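Local atomic coordinates of Dbv8 protein (Nonomuraea, PDB entry 4MFZ), a protein that probably transfers long aliphatic acyl groups from acyl-CoA donors such as decanoyl-CoA to an amino group in glycopeptide antibiotic biosynthesis, as a GNAT-type N-acyltransferase. Residues Leu259-Ala264 with Tyr330-Arg335; Ser41-Leu46 with His99-Arg104; Arg149-Ala154 with Glu241-Glu246. One frame throughout, in Å; residues are numbered along the deposited sequence.

Interaction 1: Leu259-Ala264 with Tyr330-Arg335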
loop_
_atom_site.group_PDB
_atom_site.type_symbol
_atom_site.label_atom_id
_atom_site.label_comp_id
_atom_site.label_asym_id
_atom_site.label_seq_id
_atom_site.Cartn_x
_atom_site.Cartn_y
_atom_site.Cartn_z
ATOM N N LEU A 259 -2.838 -14.440 -11.876
ATOM C CA LEU A 259 -3.408 -15.785 -11.788
ATOM C C LEU A 259 -4.353 -16.142 -12.947
ATOM O O LEU A 259 -4.978 -17.196 -12.931
ATOM C CB LEU A 259 -4.121 -15.978 -10.448
ATOM C CG LEU A 259 -3.305 -15.794 -9.171
ATOM C CD1 LEU A 259 -4.225 -15.807 -7.953
ATOM C CD2 LEU A 259 -2.228 -16.868 -9.055
ATOM N N ASP A 260 -4.463 -15.250 -13.932
ATOM C CA ASP A 260 -5.289 -15.465 -15.123
ATOM C C ASP A 260 -4.703 -16.594 -15.970
ATOM O O ASP A 260 -3.559 -16.460 -16.454
ATOM C CB ASP A 260 -5.309 -14.179 -15.950
ATOM C CG ASP A 260 -6.280 -14.234 -17.134
ATOM O OD1 ASP A 260 -6.738 -15.346 -17.524
ATOM O OD2 ASP A 260 -6.600 -13.136 -17.667
ATOM N N PRO A 261 -5.473 -17.693 -16.173
ATOM C CA PRO A 261 -4.931 -18.793 -17.006
ATOM C C PRO A 261 -4.409 -18.344 -18.385
ATOM O O PRO A 261 -3.445 -18.940 -18.892
ATOM C CB PRO A 261 -6.122 -19.750 -17.173
ATOM C CG PRO A 261 -6.965 -19.502 -15.935
ATOM C CD PRO A 261 -6.769 -18.046 -15.551
ATOM N N GLN A 262 -5.026 -17.318 -18.976
ATOM C CA GLN A 262 -4.645 -16.809 -20.327
ATOM C C GLN A 262 -3.167 -16.395 -20.512
ATOM O O GLN A 262 -2.675 -16.292 -21.641
ATOM C CB GLN A 262 -5.520 -15.605 -20.702
ATOM C CG GLN A 262 -7.008 -15.895 -20.702
ATOM C CD GLN A 262 -7.819 -14.694 -21.145
ATOM O OE1 GLN A 262 -8.020 -13.733 -20.385
ATOM N NE2 GLN A 262 -8.277 -14.734 -22.383
ATOM N N LEU A 263 -2.476 -16.124 -19.411
ATOM C CA LEU A 263 -1.082 -15.724 -19.466
ATOM C C LEU A 263 -0.248 -16.843 -20.074
ATOM O O LEU A 263 0.772 -16.570 -20.718
ATOM C CB LEU A 263 -0.548 -15.339 -18.080
ATOM C CG LEU A 263 -1.003 -14.010 -17.464
ATOM C CD1 LEU A 263 -0.480 -13.828 -16.029
ATOM C CD2 LEU A 263 -0.590 -12.818 -18.326
ATOM N N ALA A 264 -0.701 -18.091 -19.902
ATOM C CA ALA A 264 -0.001 -19.269 -20.455
ATOM C C ALA A 264 -0.015 -19.282 -21.982
ATOM O O ALA A 264 0.772 -19.998 -22.605
ATOM C CB ALA A 264 -0.579 -20.579 -19.898
ATOM N N TYR A 330 -8.543 -11.206 -17.210
ATOM C CA TYR A 330 -9.243 -11.428 -15.927
ATOM C C TYR A 330 -8.306 -11.483 -14.717
ATOM O O TYR A 330 -7.157 -11.894 -14.826
ATOM C CB TYR A 330 -10.135 -12.686 -16.004
ATOM C CG TYR A 330 -11.121 -12.555 -17.131
ATOM C CD1 TYR A 330 -12.345 -11.909 -16.934
ATOM C CD2 TYR A 330 -10.804 -13.005 -18.417
ATOM C CE1 TYR A 330 -13.245 -11.741 -17.977
ATOM C CE2 TYR A 330 -11.692 -12.840 -19.464
ATOM C CZ TYR A 330 -12.906 -12.205 -19.237
ATOM O OH TYR A 330 -13.792 -12.038 -20.275
ATOM N N GLN A 331 -8.803 -11.032 -13.570
ATOM C CA GLN A 331 -8.178 -11.284 -12.286
ATOM C C GLN A 331 -8.744 -12.574 -11.730
ATOM O O GLN A 331 -9.935 -12.859 -11.922
ATOM C CB GLN A 331 -8.554 -10.187 -11.317
ATOM C CG GLN A 331 -7.926 -8.844 -11.615
ATOM C CD GLN A 331 -8.143 -7.901 -10.465
ATOM O OE1 GLN A 331 -7.226 -7.584 -9.710
ATOM N NE2 GLN A 331 -9.379 -7.485 -10.293
ATOM N N ARG A 332 -7.922 -13.351 -11.032
ATOM C CA ARG A 332 -8.445 -14.512 -10.299
ATOM C C ARG A 332 -8.029 -14.440 -8.842
ATOM O O ARG A 332 -6.983 -13.865 -8.517
ATOM C CB ARG A 332 -8.010 -15.861 -10.914
ATOM C CG ARG A 332 -8.094 -15.946 -12.434
ATOM C CD ARG A 332 -9.499 -16.216 -12.954
ATOM N NE ARG A 332 -9.719 -17.651 -13.029
ATOM C CZ ARG A 332 -10.347 -18.341 -12.096
ATOM N NH1 ARG A 332 -10.823 -17.713 -11.057
ATOM N NH2 ARG A 332 -10.501 -19.644 -12.201
ATOM N N SER A 333 -8.862 -15.032 -7.987
ATOM C CA SER A 333 -8.584 -15.181 -6.570
ATOM C C SER A 333 -8.016 -16.552 -6.318
ATOM O O SER A 333 -8.432 -17.533 -6.927
ATOM C CB SER A 333 -9.871 -15.000 -5.752
ATOM O OG SER A 333 -10.351 -13.693 -5.948
ATOM N N GLY A 334 -7.038 -16.627 -5.434
ATOM C CA GLY A 334 -6.389 -17.903 -5.182
ATOM C C GLY A 334 -6.031 -18.038 -3.714
ATOM O O GLY A 334 -6.097 -17.054 -2.992
ATOM N N ARG A 335 -5.656 -19.247 -3.292
ATOM C CA ARG A 335 -5.107 -19.482 -1.946
ATOM C C ARG A 335 -3.909 -20.437 -1.978
ATOM O O ARG A 335 -3.832 -21.301 -2.838
ATOM C CB ARG A 335 -6.124 -20.149 -1.013
ATOM C CG ARG A 335 -7.467 -19.480 -0.812
ATOM C CD ARG A 335 -8.390 -20.455 -0.075
ATOM N NE ARG A 335 -8.181 -21.827 -0.568
ATOM C CZ ARG A 335 -7.927 -22.899 0.180
ATOM N NH1 ARG A 335 -7.884 -22.810 1.505
ATOM N NH2 ARG A 335 -7.737 -24.074 -0.407
#

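Interaction 2: Ser41-Leu46 with His99-Arg104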
loop_
_atom_site.group_PDB
_atom_site.type_symbol
_atom_site.label_atom_id
_atom_site.label_comp_id
_atom_site.label_asym_id
_atom_site.label_seq_id
_atom_site.Cartn_x
_atom_site.Cartn_y
_atom_site.Cartn_z
ATOM N N SER A 41 -16.427 13.280 10.700
ATOM C CA SER A 41 -17.171 13.133 11.950
ATOM C C SER A 41 -16.408 12.253 12.959
ATOM O O SER A 41 -16.297 12.599 14.135
ATOM C CB SER A 41 -18.572 12.563 11.652
ATOM O OG SER A 41 -19.304 12.368 12.847
ATOM N N ARG A 42 -15.861 11.140 12.477
ATOM C CA ARG A 42 -15.006 10.264 13.273
ATOM C C ARG A 42 -13.775 11.011 13.846
ATOM O O ARG A 42 -13.479 10.962 15.065
ATOM C CB ARG A 42 -14.568 9.095 12.374
ATOM C CG ARG A 42 -14.558 7.711 12.999
ATOM C CD ARG A 42 -15.197 6.619 12.103
ATOM N NE ARG A 42 -14.586 6.448 10.777
ATOM C CZ ARG A 42 -15.227 6.571 9.605
ATOM N NH1 ARG A 42 -16.527 6.867 9.559
ATOM N NH2 ARG A 42 -14.573 6.384 8.458
ATOM N N LEU A 43 -13.067 11.722 12.973
ATOM C CA LEU A 43 -11.918 12.504 13.368
ATOM C C LEU A 43 -12.274 13.549 14.417
ATOM O O LEU A 43 -11.580 13.667 15.413
ATOM C CB LEU A 43 -11.329 13.201 12.154
ATOM C CG LEU A 43 -10.802 12.334 10.988
ATOM C CD1 LEU A 43 -9.792 13.149 10.202
ATOM C CD2 LEU A 43 -10.130 11.075 11.465
ATOM N N GLU A 44 -13.358 14.297 14.190
ATOM C CA GLU A 44 -13.751 15.334 15.144
ATOM C C GLU A 44 -13.996 14.742 16.548
ATOM O O GLU A 44 -13.596 15.315 17.559
ATOM C CB GLU A 44 -14.970 16.136 14.642
ATOM C CG GLU A 44 -15.526 17.151 15.658
ATOM C CD GLU A 44 -16.661 18.035 15.106
ATOM O OE1 GLU A 44 -17.776 17.985 15.651
ATOM O OE2 GLU A 44 -16.468 18.803 14.144
ATOM N N GLU A 45 -14.647 13.593 16.597
ATOM C CA GLU A 45 -14.926 12.913 17.874
ATOM C C GLU A 45 -13.659 12.416 18.586
ATOM O O GLU A 45 -13.567 12.487 19.818
ATOM C CB GLU A 45 -15.898 11.751 17.648
ATOM C CG GLU A 45 -16.012 10.793 18.834
ATOM C CD GLU A 45 -16.539 11.453 20.136
ATOM O OE1 GLU A 45 -16.973 12.633 20.131
ATOM O OE2 GLU A 45 -16.549 10.763 21.175
ATOM N N LEU A 46 -12.692 11.895 17.835
ATOM C CA LEU A 46 -11.399 11.501 18.437
ATOM C C LEU A 46 -10.652 12.672 19.074
ATOM O O LEU A 46 -10.092 12.530 20.158
ATOM C CB LEU A 46 -10.448 10.812 17.425
ATOM C CG LEU A 46 -10.870 9.442 16.876
ATOM C CD1 LEU A 46 -10.027 9.041 15.675
ATOM C CD2 LEU A 46 -10.833 8.342 17.916
ATOM N N HIS A 99 -3.907 10.846 12.454
ATOM C CA HIS A 99 -2.866 10.146 13.205
ATOM C C HIS A 99 -3.437 9.463 14.446
ATOM O O HIS A 99 -3.094 8.319 14.766
ATOM C CB HIS A 99 -1.769 11.131 13.592
ATOM C CG HIS A 99 -0.882 10.644 14.698
ATOM N ND1 HIS A 99 -0.011 9.614 14.539
ATOM C CD2 HIS A 99 -0.770 11.057 16.025
ATOM C CE1 HIS A 99 0.626 9.401 15.707
ATOM N NE2 HIS A 99 0.143 10.264 16.615
ATOM N N HIS A 100 -4.332 10.164 15.130
ATOM C CA HIS A 100 -4.950 9.650 16.331
ATOM C C HIS A 100 -5.710 8.391 16.029
ATOM O O HIS A 100 -5.613 7.445 16.790
ATOM C CB HIS A 100 -5.859 10.705 16.992
ATOM C CG HIS A 100 -6.312 10.326 18.384
ATOM N ND1 HIS A 100 -7.088 11.138 19.146
ATOM C CD2 HIS A 100 -6.041 9.190 19.162
ATOM C CE1 HIS A 100 -7.318 10.537 20.340
ATOM N NE2 HIS A 100 -6.669 9.348 20.343
ATOM N N GLU A 101 -6.458 8.384 14.913
ATOM C CA GLU A 101 -7.253 7.241 14.460
ATOM C C GLU A 101 -6.348 6.007 14.288
ATOM O O GLU A 101 -6.750 4.907 14.658
ATOM C CB GLU A 101 -7.998 7.572 13.143
ATOM C CG GLU A 101 -8.823 6.442 12.514
ATOM C CD GLU A 101 -9.573 6.839 11.207
ATOM O OE1 GLU A 101 -9.032 7.558 10.302
ATOM O OE2 GLU A 101 -10.734 6.396 11.058
ATOM N N LEU A 102 -5.121 6.205 13.792
ATOM C CA LEU A 102 -4.172 5.104 13.559
ATOM C C LEU A 102 -3.524 4.558 14.823
ATOM O O LEU A 102 -3.302 3.356 14.897
ATOM C CB LEU A 102 -3.051 5.505 12.552
ATOM C CG LEU A 102 -3.547 6.067 11.224
ATOM C CD1 LEU A 102 -2.369 6.278 10.277
ATOM C CD2 LEU A 102 -4.579 5.153 10.590
ATOM N N VAL A 103 -3.218 5.401 15.810
ATOM C CA VAL A 103 -2.648 4.866 17.050
ATOM C C VAL A 103 -3.690 4.202 17.948
ATOM O O VAL A 103 -3.365 3.310 18.709
ATOM C CB VAL A 103 -1.798 5.893 17.851
ATOM C CG1 VAL A 103 -0.821 6.606 16.927
ATOM C CG2 VAL A 103 -2.662 6.880 18.608
ATOM N N ARG A 104 -4.936 4.652 17.847
ATOM C CA ARG A 104 -6.071 4.129 18.618
ATOM C C ARG A 104 -6.395 2.631 18.384
ATOM O O ARG A 104 -6.822 1.952 19.315
ATOM C CB ARG A 104 -7.300 4.992 18.300
ATOM C CG ARG A 104 -8.585 4.609 19.003
ATOM C CD ARG A 104 -8.645 5.304 20.352
ATOM N NE ARG A 104 -9.996 5.257 20.889
ATOM C CZ ARG A 104 -10.513 4.189 21.477
ATOM N NH1 ARG A 104 -9.783 3.081 21.609
ATOM N NH2 ARG A 104 -11.762 4.230 21.932
#

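Interaction 3: Arg149-Ala154 with Glu241-Glu246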
loop_
_atom_site.group_PDB
_atom_site.type_symbol
_atom_site.label_atom_id
_atom_site.label_comp_id
_atom_site.label_asym_id
_atom_site.label_seq_id
_atom_site.Cartn_x
_atom_site.Cartn_y
_atom_site.Cartn_z
ATOM N N ARG A 149 6.402 -6.330 20.022
ATOM C CA ARG A 149 6.293 -7.637 19.358
ATOM C C ARG A 149 7.650 -8.278 19.008
ATOM O O ARG A 149 7.687 -9.344 18.388
ATOM C CB ARG A 149 5.435 -7.536 18.085
ATOM C CG ARG A 149 3.977 -7.216 18.318
ATOM C CD ARG A 149 3.437 -8.075 19.429
ATOM N NE ARG A 149 2.022 -7.834 19.648
ATOM C CZ ARG A 149 1.065 -8.680 19.301
ATOM N NH1 ARG A 149 1.365 -9.830 18.706
ATOM N NH2 ARG A 149 -0.196 -8.388 19.581
ATOM N N ASP A 150 8.743 -7.609 19.392
ATOM C CA ASP A 150 10.114 -8.027 19.092
ATOM C C ASP A 150 10.412 -8.167 17.588
ATOM O O ASP A 150 11.231 -8.997 17.192
ATOM C CB ASP A 150 10.506 -9.296 19.889
ATOM C CG ASP A 150 10.585 -9.032 21.392
ATOM O OD1 ASP A 150 11.359 -8.129 21.803
ATOM O OD2 ASP A 150 9.861 -9.703 22.170
ATOM N N ILE A 151 9.755 -7.348 16.763
ATOM C CA ILE A 151 10.039 -7.355 15.333
ATOM C C ILE A 151 11.486 -6.933 15.161
ATOM O O ILE A 151 11.876 -5.894 15.660
ATOM C CB ILE A 151 9.139 -6.392 14.510
ATOM C CG1 ILE A 151 7.659 -6.547 14.876
ATOM C CG2 ILE A 151 9.376 -6.587 13.018
ATOM C CD1 ILE A 151 7.010 -7.855 14.472
ATOM N N PRO A 152 12.291 -7.731 14.448
ATOM C CA PRO A 152 13.681 -7.297 14.236
ATOM C C PRO A 152 13.789 -5.913 13.545
ATOM O O PRO A 152 12.945 -5.562 12.732
ATOM C CB PRO A 152 14.256 -8.405 13.342
ATOM C CG PRO A 152 13.390 -9.601 13.622
ATOM C CD PRO A 152 12.005 -9.008 13.763
ATOM N N GLU A 153 14.837 -5.152 13.858
ATOM C CA GLU A 153 15.008 -3.815 13.305
ATOM C C GLU A 153 15.013 -3.809 11.759
ATOM O O GLU A 153 14.377 -2.964 11.134
ATOM C CB GLU A 153 16.273 -3.169 13.892
ATOM C CG GLU A 153 16.376 -1.667 13.701
ATOM C CD GLU A 153 15.335 -0.851 14.506
ATOM O OE1 GLU A 153 14.606 -1.387 15.407
ATOM O OE2 GLU A 153 15.253 0.372 14.230
ATOM N N ALA A 154 15.704 -4.769 11.153
ATOM C CA ALA A 154 15.769 -4.895 9.703
ATOM C C ALA A 154 14.395 -5.101 9.043
ATOM O O ALA A 154 14.134 -4.529 7.975
ATOM C CB ALA A 154 16.700 -6.035 9.302
ATOM N N GLU A 241 4.065 -16.741 13.847
ATOM C CA GLU A 241 3.912 -17.543 15.059
ATOM C C GLU A 241 4.792 -16.975 16.175
ATOM O O GLU A 241 4.376 -16.888 17.336
ATOM C CB GLU A 241 4.265 -19.008 14.766
ATOM C CG GLU A 241 4.469 -19.881 15.998
ATOM C CD GLU A 241 3.208 -20.058 16.842
ATOM O OE1 GLU A 241 3.353 -20.451 18.027
ATOM O OE2 GLU A 241 2.081 -19.812 16.341
ATOM N N ARG A 242 6.011 -16.594 15.820
ATOM C CA ARG A 242 6.887 -15.953 16.777
ATOM C C ARG A 242 6.333 -14.601 17.258
ATOM O O ARG A 242 6.383 -14.300 18.457
ATOM C CB ARG A 242 8.291 -15.773 16.191
ATOM C CG ARG A 242 9.251 -15.053 17.111
ATOM C CD ARG A 242 10.587 -14.805 16.433
ATOM N NE ARG A 242 11.435 -15.997 16.429
ATOM C CZ ARG A 242 12.192 -16.386 17.459
ATOM N NH1 ARG A 242 12.207 -15.673 18.585
ATOM N NH2 ARG A 242 12.938 -17.488 17.373
ATOM N N HIS A 243 5.825 -13.782 16.338
ATOM C CA HIS A 243 5.492 -12.392 16.693
ATOM C C HIS A 243 4.019 -12.087 16.880
ATOM O O HIS A 243 3.680 -11.097 17.536
ATOM C CB HIS A 243 6.099 -11.416 15.706
ATOM C CG HIS A 243 7.592 -11.552 15.555
ATOM N ND1 HIS A 243 8.461 -11.147 16.511
ATOM C CD2 HIS A 243 8.368 -12.056 14.500
ATOM C CE1 HIS A 243 9.728 -11.381 16.099
ATOM N NE2 HIS A 243 9.670 -11.940 14.863
ATOM N N PHE A 244 3.144 -12.893 16.272
ATOM C CA PHE A 244 1.683 -12.712 16.368
ATOM C C PHE A 244 1.009 -14.050 16.628
ATOM O O PHE A 244 0.119 -14.453 15.873
ATOM C CB PHE A 244 1.126 -12.053 15.101
ATOM C CG PHE A 244 1.700 -10.678 14.855
ATOM C CD1 PHE A 244 2.914 -10.524 14.189
ATOM C CD2 PHE A 244 1.052 -9.543 15.335
ATOM C CE1 PHE A 244 3.465 -9.259 13.995
ATOM C CE2 PHE A 244 1.594 -8.280 15.141
ATOM C CZ PHE A 244 2.800 -8.137 14.483
ATOM N N PRO A 245 1.443 -14.761 17.694
ATOM C CA PRO A 245 0.831 -16.070 17.990
ATOM C C PRO A 245 -0.701 -16.033 18.054
ATOM O O PRO A 245 -1.314 -17.036 17.723
ATOM C CB PRO A 245 1.434 -16.467 19.355
ATOM C CG PRO A 245 2.167 -15.251 19.864
ATOM C CD PRO A 245 2.511 -14.419 18.656
ATOM N N GLU A 246 -1.296 -14.890 18.436
ATOM C CA GLU A 246 -2.769 -14.735 18.542
ATOM C C GLU A 246 -3.479 -14.872 17.217
ATOM O O GLU A 246 -4.669 -15.200 17.180
ATOM C CB GLU A 246 -3.210 -13.357 19.082
ATOM C CG GLU A 246 -2.162 -12.471 19.709
ATOM C CD GLU A 246 -1.246 -11.817 18.691
ATOM O OE1 GLU A 246 -1.721 -11.157 17.737
ATOM O OE2 GLU A 246 -0.029 -11.961 18.872
#

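Interaction 1: Leu259-Ala264 with Tyr330-Arg335
Y330, near the start of strand 330-337, meets the loop 259-264 through its backbone: its N-H points at the carboxylate of D260, and the bond from Y330 N to D260 OD2 is 2.8 Å long and nearly straight at 169°. The carboxylate is not met in its plane; the donor stands above it by 44°. D260 holds its carboxylate trans to its own amide nitrogen (chi1 -173°), which lets OD2 reach the strand while its other oxygen turns back on its own loop. There OD1 accepts from the backbone N of Q262 at 3.0 Å, an Asx turn, so one carboxylate both shapes the loop and grips the strand. The aromatic ring of Y330 lies beside the Q262 side chain, the two crossing obliquely.

Two residues on, R332 packs its aliphatic part on L259. Its CB sits 3.9 Å from L259 CB, while its CG comes within 3.4 Å of L259 O. Bends at chi2 and chi3 then carry the chain past P261, which it crosses at about a right angle; P261 CD lies near the plane of the guanidinium, at its edge, 3.9 Å from R332 NE. Beyond this, R332 NH1 is hydrogen-bonded to L283 O on the neighbouring strand 281-289. The branch of L259 passes the backbone of the next residues: CD1 is 3.4 Å from R332 O and 3.9 Å from G334 N. At G334 no side chain stands between the strand and this methyl.

L259 also touches the bound decanoyl-CoA, and strand 330-337 is flanked by strands 251-256 and 281-289. The loop leaving 251-256 is thus fastened to an inner strand of the mixed GNAT sheet, beside the acyl-CoA pocket.

Interaction 2: Ser41-Leu46 with His99-Arg104
L46 packs its CD1 methyl onto the backbone and first side-chain carbon of E101, 3.5 Å from E101 CA and 3.6 Å from E101 CB, and this is the tight part of the contact. Next to it, the H100 ring lies by the last turn of helix 37-46, its CE1 3.4 Å from L46 O and its ND1 3.8 Å from L46 CB. H100 ND1 is hydrogen-bonded to G47 O, just beyond that helix, which ties the ring to the helix end.

The E101 side chain runs extended, its first torsion trans (chi1 177°), taking the carboxylate past L46 toward L43 and R42. OE1, hydrogen-bonded to W39 NE1 of the same helix as L43, lies 3.9 Å from L43 CD2. On the exposed side the grip weakens: R42 NE and E101 OE2 form a long salt bridge of 3.9 Å, with guanidinium and carboxylate planes 45° apart. R104 is looser still, its NE 4.4 Å from L46 CD2.

The axes of 41-46 and 99-104 approach to 9.8 Å and cross at 77°, a steep helix-helix crossing between the C-terminal parts of helices 37-46 and 89-104 in the helical N-terminal part of the enzyme.

Interaction 3: Arg149-Ala154 with Glu241-Glu246
R149 and H243 each reach for the other's backbone carbonyl where two helix ends meet: a Schellman motif closes helix 130-148 at D150, and helix 226-243 ends at H243. The imidazole of H243 donates from ND1 to R149 O over 2.7 Å, with the carbonyl oxygen near the ring edge but 18° out of its plane. In return R149 NH1 donates to H243 O, lying in the carbonyl plane on a lone pair, and the acceptor is almost in the guanidinium plane. The backbones are close here, with R149 CA and H243 CA 5.5 Å apart.

A bend at chi2 leads the R149 chain past the H243 carbonyl to F244. The two side chains cross at about a right angle, and F244 CE2 sits over one face of the guanidinium, offset toward its rim, while the planes are 32° apart. From the opposite direction comes E246, whose carboxylate is turned 83° from the guanidinium. NH1 thus holds two acceptors, a carbonyl and a carboxylate, which would fix the rotation of the guanidinium.

Next to the polar exchange, I151 CD1 touches both rings. It stands over the face of H243, a CH-pi contact 4.3 Å from the ring centroid, and lies 3.8 Å from F244 CE1. P152, the N-cap of helix 153-160, brings its CD to 3.9 Å from H243 NE2. F145 from helix 130-148 and Y194 also pack on F244, extending this seam between the N-acyltransferase N-terminal and GNAT-like C-terminal regions. At the outer end, R149 NH1 meets E246 OE2 at 2.6 Å from above the carboxylate plane in a salt bridge.

From the N terminus, interaction 2 comes first: it closes a loop of 52 residues between helices 37-46 and 89-104, within the helical N-terminal part. Interaction 3 follows, spanning 86 residues from the turn before helix 153-160 to the end of helix 226-243, and it joins the two family regions. Interaction 1 closes last, over 65 residues, and stays within the GNAT-like region, where it fastens a loop to strand 330-337 near the decanoyl-CoA. The three loops run in series, none nested or crossed. Interactions 1 and 2 lie on opposite sides of the chain's centre, their centres about 38 Å apart, and no two contacts touch.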